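Local coordinates for protein tyrosyl-tRNA synthetase (Archaeoglobus fulgidus, PDB 2CYB) that probably attaches tyrosine to its cognate tRNA in two steps, activating the amino acid with ATP and then transferring it to the acceptor end, at residues 39-50 with 89-100; 260-268 with 278-286. All coordinates share one frame; numbering follows the deposited sequence.

The two contacts lie in series along the chain, their centres about 26 Å apart. Interaction 1 (39-50 with 89-100) is a buried contact of the Rossmann-fold catalytic domain: it holds the HIGH region, and the side chain of Glu40 comes within about 4 Å of the bound tyrosine and hydrogen-bonds to the hydroxyl of Tyr158, a tyrosine-binding residue. Interaction 2 (260-268 with 278-286) centres on a more peripheral hairpin and the helix ends beside it, about 21 Å from the centre of the chain against 11 Å for the first, and away from the annotated sites. The two nevertheless touch, Arg262 NH2 lying 3.3 Å from Leu100 O, and helix 297-319 packs against both.

Interaction 1 (39-50 with 89-100); sequences YEPSGEIHLGHM and VADYNKKVFIAL
Asn93, on helix 83-99, holds the HIGH region of this class I synthetase at Ser42, where the chain leaves strand 34-39 of the Rossmann fold for helix 47-61. Its amide makes a two-bond clasp on one residue's backbone: Ser42 N donates to Asn93 OD1 at 2.9 Å, in the carbonyl plane and on a lone pair, while Asn93 ND2 donates nearly straight (171°) to Ser42 O, which lies in the amide plane. With both ends engaged, the amide is fixed against flipping; a leucine here would probably leave Ser42 N and O without these mates.

Apolar contacts extend along the helix. Pro41 rests its CG on Ala90 CB at 3.8 Å. Ile45 CD1 sits against the Asn93 amide, 3.4 Å from ND2, while CG2, anti to the backbone N, approaches Val96 CG1 as the two side chains slide past each other in opposite directions. Farther on, the side chains of Met50 and Leu100 cross at about a right angle, with Met50 CG 4.0 Å from Leu100 CD1. Phe97 also touches Leu70 and Phe109 of the neighbouring strands, placing the helix against the sheet.

The aromatic groups meet at a slant. Phe97 CZ stands 3.5 Å above the centre of one face of the Tyr39 ring, the two planes inclined at 32°; the hydroxyl of Tyr39 is hydrogen-bonded to Thr52 OG1.

Two further bonds lie within the motif itself. Ser42 OG donates to Glu44 O, and His46 caps helix 47-61, its ND1 accepting from Gly48 N at 2.8 Å in the plane of the imidazole ring.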
loop_
_atom_site.group_PDB
_atom_site.type_symbol
_atom_site.label_atom_id
_atom_site.label_comp_id
_atom_site.label_asym_id
_atom_site.label_seq_id
_atom_site.Cartn_x
_atom_site.Cartn_y
_atom_site.Cartn_z
ATOM N N TYR A 39 15.922 11.628 -0.414
ATOM C CA TYR A 39 16.179 11.549 -1.847
ATOM C C TYR A 39 16.051 10.131 -2.386
ATOM O O TYR A 39 16.604 9.195 -1.810
ATOM C CB TYR A 39 17.601 12.011 -2.179
ATOM C CG TYR A 39 17.955 13.419 -1.763
ATOM C CD1 TYR A 39 18.594 13.665 -0.542
ATOM C CD2 TYR A 39 17.704 14.502 -2.608
ATOM C CE1 TYR A 39 18.980 14.953 -0.176
ATOM C CE2 TYR A 39 18.087 15.801 -2.246
ATOM C CZ TYR A 39 18.727 16.013 -1.029
ATOM O OH TYR A 39 19.120 17.281 -0.657
ATOM N N GLU A 40 15.333 9.969 -3.494
ATOM C CA GLU A 40 15.252 8.649 -4.123
ATOM C C GLU A 40 16.623 8.553 -4.799
ATOM O O GLU A 40 17.000 9.444 -5.551
ATOM C CB GLU A 40 14.181 8.608 -5.213
ATOM C CG GLU A 40 12.763 8.809 -4.750
ATOM C CD GLU A 40 11.771 8.652 -5.891
ATOM O OE1 GLU A 40 10.635 9.149 -5.766
ATOM O OE2 GLU A 40 12.127 8.026 -6.912
ATOM N N PRO A 41 17.391 7.488 -4.536
ATOM C CA PRO A 41 18.706 7.405 -5.187
ATOM C C PRO A 41 18.598 7.627 -6.700
ATOM O O PRO A 41 17.799 6.979 -7.374
ATOM C CB PRO A 41 19.177 5.997 -4.823
ATOM C CG PRO A 41 18.581 5.811 -3.460
ATOM C CD PRO A 41 17.176 6.343 -3.636
ATOM N N SER A 42 19.394 8.559 -7.220
ATOM C CA SER A 42 19.379 8.885 -8.644
ATOM C C SER A 42 20.766 8.797 -9.261
ATOM O O SER A 42 21.740 9.296 -8.699
ATOM C CB SER A 42 18.824 10.297 -8.855
ATOM O OG SER A 42 18.931 10.692 -10.213
ATOM N N GLY A 43 20.850 8.156 -10.422
ATOM C CA GLY A 43 22.130 8.026 -11.094
ATOM C C GLY A 43 22.731 9.385 -11.402
ATOM O O GLY A 43 23.949 9.533 -11.497
ATOM N N GLU A 44 21.872 10.387 -11.554
ATOM C CA GLU A 44 22.340 11.729 -11.854
ATOM C C GLU A 44 21.963 12.736 -10.792
ATOM O O GLU A 44 20.784 12.997 -10.565
ATOM C CB GLU A 44 21.780 12.219 -13.187
ATOM C CG GLU A 44 22.194 11.410 -14.393
ATOM C CD GLU A 44 22.206 12.248 -15.655
ATOM O OE1 GLU A 44 23.141 13.062 -15.810
ATOM O OE2 GLU A 44 21.279 12.104 -16.482
ATOM N N ILE A 45 22.971 13.303 -10.141
ATOM C CA ILE A 45 22.742 14.332 -9.137
ATOM C C ILE A 45 22.863 15.636 -9.928
ATOM O O ILE A 45 23.849 15.840 -10.631
ATOM C CB ILE A 45 23.826 14.286 -8.036
ATOM C CG1 ILE A 45 23.796 12.930 -7.323
ATOM C CG2 ILE A 45 23.606 15.405 -7.041
ATOM C CD1 ILE A 45 22.459 12.594 -6.684
ATOM N N HIS A 46 21.863 16.508 -9.833
ATOM C CA HIS A 46 21.889 17.764 -10.577
ATOM C C HIS A 46 21.619 18.997 -9.716
ATOM O O HIS A 46 21.539 18.908 -8.491
ATOM C CB HIS A 46 20.885 17.705 -11.732
ATOM C CG HIS A 46 19.500 17.329 -11.315
ATOM N ND1 HIS A 46 18.714 18.139 -10.520
ATOM C CD2 HIS A 46 18.754 16.232 -11.580
ATOM C CE1 HIS A 46 17.547 17.558 -10.318
ATOM N NE2 HIS A 46 17.544 16.397 -10.951
ATOM N N LEU A 47 21.488 20.153 -10.362
ATOM C CA LEU A 47 21.249 21.395 -9.640
ATOM C C LEU A 47 20.021 21.324 -8.750
ATOM O O LEU A 47 19.975 21.973 -7.705
ATOM C CB LEU A 47 21.118 22.571 -10.614
ATOM C CG LEU A 47 22.424 22.961 -11.316
ATOM C CD1 LEU A 47 22.187 24.151 -12.240
ATOM C CD2 LEU A 47 23.473 23.304 -10.275
ATOM N N GLY A 48 19.031 20.536 -9.162
ATOM C CA GLY A 48 17.824 20.396 -8.366
ATOM C C GLY A 48 18.153 19.848 -6.989
ATOM O O GLY A 48 17.627 20.325 -5.984
ATOM N N HIS A 49 19.023 18.841 -6.943
ATOM C CA HIS A 49 19.439 18.242 -5.678
ATOM C C HIS A 49 20.209 19.274 -4.873
ATOM O O HIS A 49 20.027 19.397 -3.662
ATOM C CB HIS A 49 20.363 17.048 -5.919
ATOM C CG HIS A 49 19.700 15.898 -6.603
ATOM N ND1 HIS A 49 19.007 14.921 -5.919
ATOM C CD2 HIS A 49 19.602 15.580 -7.914
ATOM C CE1 HIS A 49 18.513 14.052 -6.782
ATOM N NE2 HIS A 49 18.860 14.429 -8.000
ATOM N N MET A 50 21.086 20.003 -5.560
ATOM C CA MET A 50 21.909 21.021 -4.916
ATOM C C MET A 50 21.061 22.121 -4.282
ATOM O O MET A 50 21.515 22.827 -3.387
ATOM C CB MET A 50 22.901 21.604 -5.928
ATOM C CG MET A 50 23.914 20.577 -6.421
ATOM S SD MET A 50 25.072 21.166 -7.670
ATOM C CE MET A 50 24.472 20.332 -9.116
ATOM N N VAL A 89 23.292 2.987 -6.607
ATOM C CA VAL A 89 23.128 4.419 -6.810
ATOM C C VAL A 89 23.131 5.128 -5.459
ATOM O O VAL A 89 23.631 6.248 -5.331
ATOM C CB VAL A 89 21.802 4.739 -7.538
ATOM C CG1 VAL A 89 21.647 6.241 -7.695
ATOM C CG2 VAL A 89 21.779 4.063 -8.898
ATOM N N ALA A 90 22.571 4.473 -4.450
ATOM C CA ALA A 90 22.514 5.047 -3.111
ATOM C C ALA A 90 23.913 5.319 -2.557
ATOM O O ALA A 90 24.157 6.367 -1.955
ATOM C CB ALA A 90 21.753 4.117 -2.175
ATOM N N ASP A 91 24.831 4.380 -2.759
ATOM C CA ASP A 91 26.199 4.551 -2.270
ATOM C C ASP A 91 26.869 5.689 -3.027
ATOM O O ASP A 91 27.575 6.508 -2.441
ATOM C CB ASP A 91 27.009 3.268 -2.457
ATOM C CG ASP A 91 26.483 2.125 -1.621
ATOM O OD1 ASP A 91 26.327 2.310 -0.395
ATOM O OD2 ASP A 91 26.230 1.041 -2.190
ATOM N N TYR A 92 26.638 5.730 -4.334
ATOM C CA TYR A 92 27.196 6.778 -5.171
ATOM C C TYR A 92 26.676 8.133 -4.715
ATOM O O TYR A 92 27.437 9.095 -4.609
ATOM C CB TYR A 92 26.811 6.553 -6.631
ATOM C CG TYR A 92 27.102 7.745 -7.508
ATOM C CD1 TYR A 92 28.400 8.237 -7.641
ATOM C CD2 TYR A 92 26.074 8.402 -8.183
ATOM C CE1 TYR A 92 28.669 9.356 -8.423
ATOM C CE2 TYR A 92 26.329 9.523 -8.968
ATOM C CZ TYR A 92 27.627 9.994 -9.083
ATOM O OH TYR A 92 27.883 11.101 -9.854
ATOM N N ASN A 93 25.375 8.206 -4.457
ATOM C CA ASN A 93 24.760 9.451 -4.004
ATOM C C ASN A 93 25.353 9.947 -2.693
ATOM O O ASN A 93 25.556 11.148 -2.519
ATOM C CB ASN A 93 23.246 9.276 -3.839
ATOM C CG ASN A 93 22.504 9.279 -5.164
ATOM O OD1 ASN A 93 21.273 9.276 -5.189
ATOM N ND2 ASN A 93 23.245 9.286 -6.272
ATOM N N LYS A 94 25.623 9.036 -1.760
ATOM C CA LYS A 94 26.198 9.438 -0.482
ATOM C C LYS A 94 27.544 10.112 -0.716
ATOM O O LYS A 94 27.851 11.131 -0.100
ATOM C CB LYS A 94 26.363 8.229 0.442
ATOM C CG LYS A 94 26.849 8.562 1.854
ATOM C CD LYS A 94 26.415 7.464 2.824
ATOM C CE LYS A 94 27.577 6.685 3.420
ATOM N NZ LYS A 94 28.222 7.407 4.549
ATOM N N LYS A 95 28.337 9.546 -1.620
ATOM C CA LYS A 95 29.648 10.108 -1.939
ATOM C C LYS A 95 29.517 11.528 -2.480
ATOM O O LYS A 95 30.260 12.429 -2.082
ATOM C CB LYS A 95 30.362 9.242 -2.978
ATOM C CG LYS A 95 30.704 7.847 -2.497
ATOM C CD LYS A 95 31.460 7.083 -3.570
ATOM C CE LYS A 95 31.894 5.716 -3.070
ATOM N NZ LYS A 95 32.698 4.986 -4.093
ATOM N N VAL A 96 28.566 11.727 -3.386
ATOM C CA VAL A 96 28.357 13.040 -3.976
ATOM C C VAL A 96 27.917 14.061 -2.940
ATOM O O VAL A 96 28.485 15.149 -2.863
ATOM C CB VAL A 96 27.307 12.983 -5.106
ATOM C CG1 VAL A 96 27.075 14.379 -5.678
ATOM C CG2 VAL A 96 27.777 12.038 -6.195
ATOM N N PHE A 97 26.905 13.717 -2.147
ATOM C CA PHE A 97 26.420 14.636 -1.128
ATOM C C PHE A 97 27.544 15.066 -0.191
ATOM O O PHE A 97 27.598 16.221 0.237
ATOM C CB PHE A 97 25.267 14.011 -0.333
ATOM C CG PHE A 97 23.982 13.899 -1.117
ATOM C CD1 PHE A 97 23.466 15.004 -1.789
ATOM C CD2 PHE A 97 23.283 12.696 -1.171
ATOM C CE1 PHE A 97 22.270 14.914 -2.510
ATOM C CE2 PHE A 97 22.089 12.597 -1.887
ATOM C CZ PHE A 97 21.582 13.710 -2.557
ATOM N N ILE A 98 28.441 14.136 0.124
ATOM C CA ILE A 98 29.577 14.447 0.985
ATOM C C ILE A 98 30.473 15.426 0.233
ATOM O O ILE A 98 30.843 16.483 0.752
ATOM C CB ILE A 98 30.395 13.178 1.318
ATOM C CG1 ILE A 98 29.544 12.217 2.150
ATOM C CG2 ILE A 98 31.666 13.559 2.080
ATOM C CD1 ILE A 98 30.218 10.900 2.448
ATOM N N ALA A 99 30.799 15.065 -1.004
ATOM C CA ALA A 99 31.650 15.882 -1.859
ATOM C C ALA A 99 31.087 17.283 -2.090
ATOM O O ALA A 99 31.840 18.216 -2.348
ATOM C CB ALA A 99 31.865 15.178 -3.190
ATOM N N LEU A 100 29.767 17.431 -2.001
ATOM C CA LEU A 100 29.133 18.731 -2.198
ATOM C C LEU A 100 29.185 19.587 -0.937
ATOM O O LEU A 100 28.797 20.758 -0.951
ATOM C CB LEU A 100 27.678 18.561 -2.630
ATOM C CG LEU A 100 27.426 18.041 -4.046
ATOM C CD1 LEU A 100 25.928 17.875 -4.253
ATOM C CD2 LEU A 100 28.004 19.011 -5.071
#

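Interaction 2 (260-268 with 278-286); sequences LPRFGKIVV and VEYASFEEL
Leu260, near the end of helix 250-263, pushes CD1 against the first turn of helix 283-292, 3.4 Å from Phe283 CB and at the edge of the Phe283 ring. Gly264 then ends the helix with a positive phi of 95°, where a side chain would jam against the preceding carbonyl. At Lys265 the chain turns into the strand; its CG lies 3.7 Å from Glu279 OE2, but NZ stays beyond salt-bridge distance of that carboxylate.

Ile266 begins the pairing: its N donates to Tyr280 O and its O accepts from Tyr280 N, both at 3.0 Å. Its CG2, between the backbone N and the carbonyl carbon, reaches Leu286 CD1 at 4.0 Å. Val267 forms the non-hydrogen-bonded pair with Glu279, on the other face, and touches the carboxylate with CG2. Val268 closes the ladder with a 2.7 Å bond from its N to Val278 O, nearly along the C=O axis, and Val278 N donates back to Val268 O; Val268 CG2 meets the edge of the Tyr280 ring in plane, 3.9 Å from CE1. Ile266 and Val268 also pack on helix 297-319, and Tyr280 OH is hydrogen-bonded to Asp289 OD2. Strands 266-268 and 278-280 form a two-stranded antiparallel beta hairpin that joins helices 250-263 and 283-292.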
loop_
_atom_site.group_PDB
_atom_site.type_symbol
_atom_site.label_atom_id
_atom_site.label_comp_id
_atom_site.label_asym_id
_atom_site.label_seq_id
_atom_site.Cartn_x
_atom_site.Cartn_y
_atom_site.Cartn_z
ATOM N N LEU A 260 25.782 32.639 -5.215
ATOM C CA LEU A 260 25.839 33.610 -4.125
ATOM C C LEU A 260 25.843 32.965 -2.734
ATOM O O LEU A 260 26.618 33.370 -1.866
ATOM C CB LEU A 260 24.700 34.622 -4.262
ATOM C CG LEU A 260 24.975 35.643 -5.373
ATOM C CD1 LEU A 260 23.709 36.400 -5.715
ATOM C CD2 LEU A 260 26.086 36.594 -4.926
ATOM N N PRO A 261 24.984 31.957 -2.501
ATOM C CA PRO A 261 24.979 31.324 -1.174
ATOM C C PRO A 261 26.303 30.643 -0.846
ATOM O O PRO A 261 26.715 30.593 0.310
ATOM C CB PRO A 261 23.829 30.324 -1.277
ATOM C CG PRO A 261 22.852 31.053 -2.158
ATOM C CD PRO A 261 23.771 31.590 -3.257
ATOM N N ARG A 262 26.974 30.128 -1.869
ATOM C CA ARG A 262 28.235 29.435 -1.665
ATOM C C ARG A 262 29.471 30.318 -1.725
ATOM O O ARG A 262 30.420 30.105 -0.972
ATOM C CB ARG A 262 28.363 28.292 -2.675
ATOM C CG ARG A 262 27.429 27.144 -2.368
ATOM C CD ARG A 262 27.354 26.128 -3.485
ATOM N NE ARG A 262 26.695 24.914 -3.018
ATOM C CZ ARG A 262 27.192 24.120 -2.073
ATOM N NH1 ARG A 262 28.355 24.412 -1.501
ATOM N NH2 ARG A 262 26.525 23.040 -1.691
ATOM N N PHE A 263 29.469 31.313 -2.609
ATOM C CA PHE A 263 30.635 32.183 -2.732
ATOM C C PHE A 263 30.562 33.520 -2.009
ATOM O O PHE A 263 31.596 34.111 -1.702
ATOM C CB PHE A 263 30.959 32.436 -4.203
ATOM C CG PHE A 263 31.411 31.209 -4.942
ATOM C CD1 PHE A 263 30.483 30.343 -5.514
ATOM C CD2 PHE A 263 32.766 30.913 -5.056
ATOM C CE1 PHE A 263 30.898 29.194 -6.191
ATOM C CE2 PHE A 263 33.194 29.763 -5.733
ATOM C CZ PHE A 263 32.254 28.905 -6.299
ATOM N N GLY A 264 29.356 34.008 -1.752
ATOM C CA GLY A 264 29.222 35.281 -1.062
ATOM C C GLY A 264 29.061 36.454 -2.010
ATOM O O GLY A 264 28.362 37.425 -1.718
ATOM N N LYS A 265 29.715 36.358 -3.160
ATOM C CA LYS A 265 29.649 37.400 -4.169
ATOM C C LYS A 265 30.044 36.774 -5.494
ATOM O O LYS A 265 30.641 35.698 -5.523
ATOM C CB LYS A 265 30.620 38.538 -3.833
ATOM C CG LYS A 265 32.084 38.116 -3.777
ATOM C CD LYS A 265 32.332 37.089 -2.676
ATOM C CE LYS A 265 33.789 36.644 -2.625
ATOM N NZ LYS A 265 34.719 37.753 -2.269
ATOM N N ILE A 266 29.708 37.438 -6.589
ATOM C CA ILE A 266 30.075 36.917 -7.896
ATOM C C ILE A 266 30.669 38.031 -8.747
ATOM O O ILE A 266 30.065 39.092 -8.924
ATOM C CB ILE A 266 28.862 36.290 -8.611
ATOM C CG1 ILE A 266 29.277 35.790 -9.998
ATOM C CG2 ILE A 266 27.726 37.300 -8.697
ATOM C CD1 ILE A 266 28.174 35.050 -10.738
ATOM N N VAL A 267 31.877 37.789 -9.241
ATOM C CA VAL A 267 32.560 38.751 -10.083
ATOM C C VAL A 267 32.205 38.443 -11.533
ATOM O O VAL A 267 32.376 37.319 -12.003
ATOM C CB VAL A 267 34.091 38.652 -9.907
ATOM C CG1 VAL A 267 34.793 39.603 -10.863
ATOM C CG2 VAL A 267 34.469 38.975 -8.473
ATOM N N VAL A 268 31.689 39.442 -12.233
ATOM C CA VAL A 268 31.325 39.281 -13.628
ATOM C C VAL A 268 32.348 40.046 -14.459
ATOM O O VAL A 268 32.266 41.268 -14.590
ATOM C CB VAL A 268 29.922 39.843 -13.895
ATOM C CG1 VAL A 268 29.560 39.691 -15.358
ATOM C CG2 VAL A 268 28.910 39.123 -13.018
ATOM N N VAL A 278 32.627 43.815 -12.902
ATOM C CA VAL A 278 31.737 44.302 -11.862
ATOM C C VAL A 278 31.534 43.169 -10.871
ATOM O O VAL A 278 31.542 41.995 -11.247
ATOM C CB VAL A 278 30.375 44.734 -12.450
ATOM C CG1 VAL A 278 29.734 43.571 -13.202
ATOM C CG2 VAL A 278 29.467 45.232 -11.340
ATOM N N GLU A 279 31.370 43.523 -9.601
ATOM C CA GLU A 279 31.167 42.526 -8.561
ATOM C C GLU A 279 29.822 42.740 -7.878
ATOM O O GLU A 279 29.424 43.876 -7.598
ATOM C CB GLU A 279 32.293 42.607 -7.527
ATOM C CG GLU A 279 32.222 41.553 -6.433
ATOM C CD GLU A 279 33.343 41.695 -5.416
ATOM O OE1 GLU A 279 33.402 42.746 -4.742
ATOM O OE2 GLU A 279 34.162 40.760 -5.288
ATOM N N TYR A 280 29.114 41.646 -7.622
ATOM C CA TYR A 280 27.826 41.732 -6.954
ATOM C C TYR A 280 27.903 40.999 -5.629
ATOM O O TYR A 280 28.258 39.819 -5.579
ATOM C CB TYR A 280 26.727 41.138 -7.830
ATOM C CG TYR A 280 26.543 41.893 -9.124
ATOM C CD1 TYR A 280 27.145 41.454 -10.304
ATOM C CD2 TYR A 280 25.777 43.059 -9.165
ATOM C CE1 TYR A 280 26.992 42.157 -11.497
ATOM C CE2 TYR A 280 25.615 43.771 -10.353
ATOM C CZ TYR A 280 26.226 43.313 -11.514
ATOM O OH TYR A 280 26.074 44.010 -12.688
ATOM N N ALA A 281 27.575 41.714 -4.558
ATOM C CA ALA A 281 27.619 41.152 -3.216
ATOM C C ALA A 281 26.282 40.569 -2.781
ATOM O O ALA A 281 26.189 39.944 -1.727
ATOM C CB ALA A 281 28.073 42.223 -2.225
ATOM N N SER A 282 25.243 40.783 -3.578
ATOM C CA SER A 282 23.928 40.250 -3.247
ATOM C C SER A 282 23.165 39.991 -4.533
ATOM O O SER A 282 23.471 40.576 -5.572
ATOM C CB SER A 282 23.142 41.237 -2.381
ATOM O OG SER A 282 22.687 42.330 -3.158
ATOM N N PHE A 283 22.169 39.119 -4.467
ATOM C CA PHE A 283 21.391 38.806 -5.649
ATOM C C PHE A 283 20.523 39.981 -6.049
ATOM O O PHE A 283 20.316 40.231 -7.232
ATOM C CB PHE A 283 20.505 37.575 -5.420
ATOM C CG PHE A 283 19.609 37.270 -6.581
ATOM C CD1 PHE A 283 18.280 37.668 -6.574
ATOM C CD2 PHE A 283 20.118 36.653 -7.719
ATOM C CE1 PHE A 283 17.466 37.461 -7.686
ATOM C CE2 PHE A 283 19.310 36.444 -8.836
ATOM C CZ PHE A 283 17.983 36.850 -8.816
ATOM N N GLU A 284 20.012 40.707 -5.062
ATOM C CA GLU A 284 19.164 41.846 -5.372
ATOM C C GLU A 284 19.929 42.886 -6.194
ATOM O O GLU A 284 19.353 43.542 -7.056
ATOM C CB GLU A 284 18.625 42.476 -4.088
ATOM C CG GLU A 284 17.422 43.381 -4.318
ATOM C CD GLU A 284 16.328 42.705 -5.138
ATOM O OE1 GLU A 284 16.528 42.513 -6.357
ATOM O OE2 GLU A 284 15.272 42.362 -4.564
ATOM N N GLU A 285 21.224 43.027 -5.930
ATOM C CA GLU A 285 22.056 43.980 -6.668
ATOM C C GLU A 285 22.213 43.488 -8.107
ATOM O O GLU A 285 22.095 44.255 -9.063
ATOM C CB GLU A 285 23.445 44.092 -6.029
ATOM C CG GLU A 285 23.468 44.708 -4.637
ATOM C CD GLU A 285 24.847 44.655 -3.999
ATOM O OE1 GLU A 285 24.989 45.123 -2.850
ATOM O OE2 GLU A 285 25.790 44.146 -4.645
ATOM N N LEU A 286 22.485 42.194 -8.243
ATOM C CA LEU A 286 22.659 41.568 -9.547
ATOM C C LEU A 286 21.352 41.667 -10.322
ATOM O O LEU A 286 21.330 42.130 -11.460
ATOM C CB LEU A 286 23.065 40.100 -9.358
ATOM C CG LEU A 286 23.470 39.246 -10.564
ATOM C CD1 LEU A 286 23.982 37.902 -10.074
ATOM C CD2 LEU A 286 22.296 39.046 -11.493
#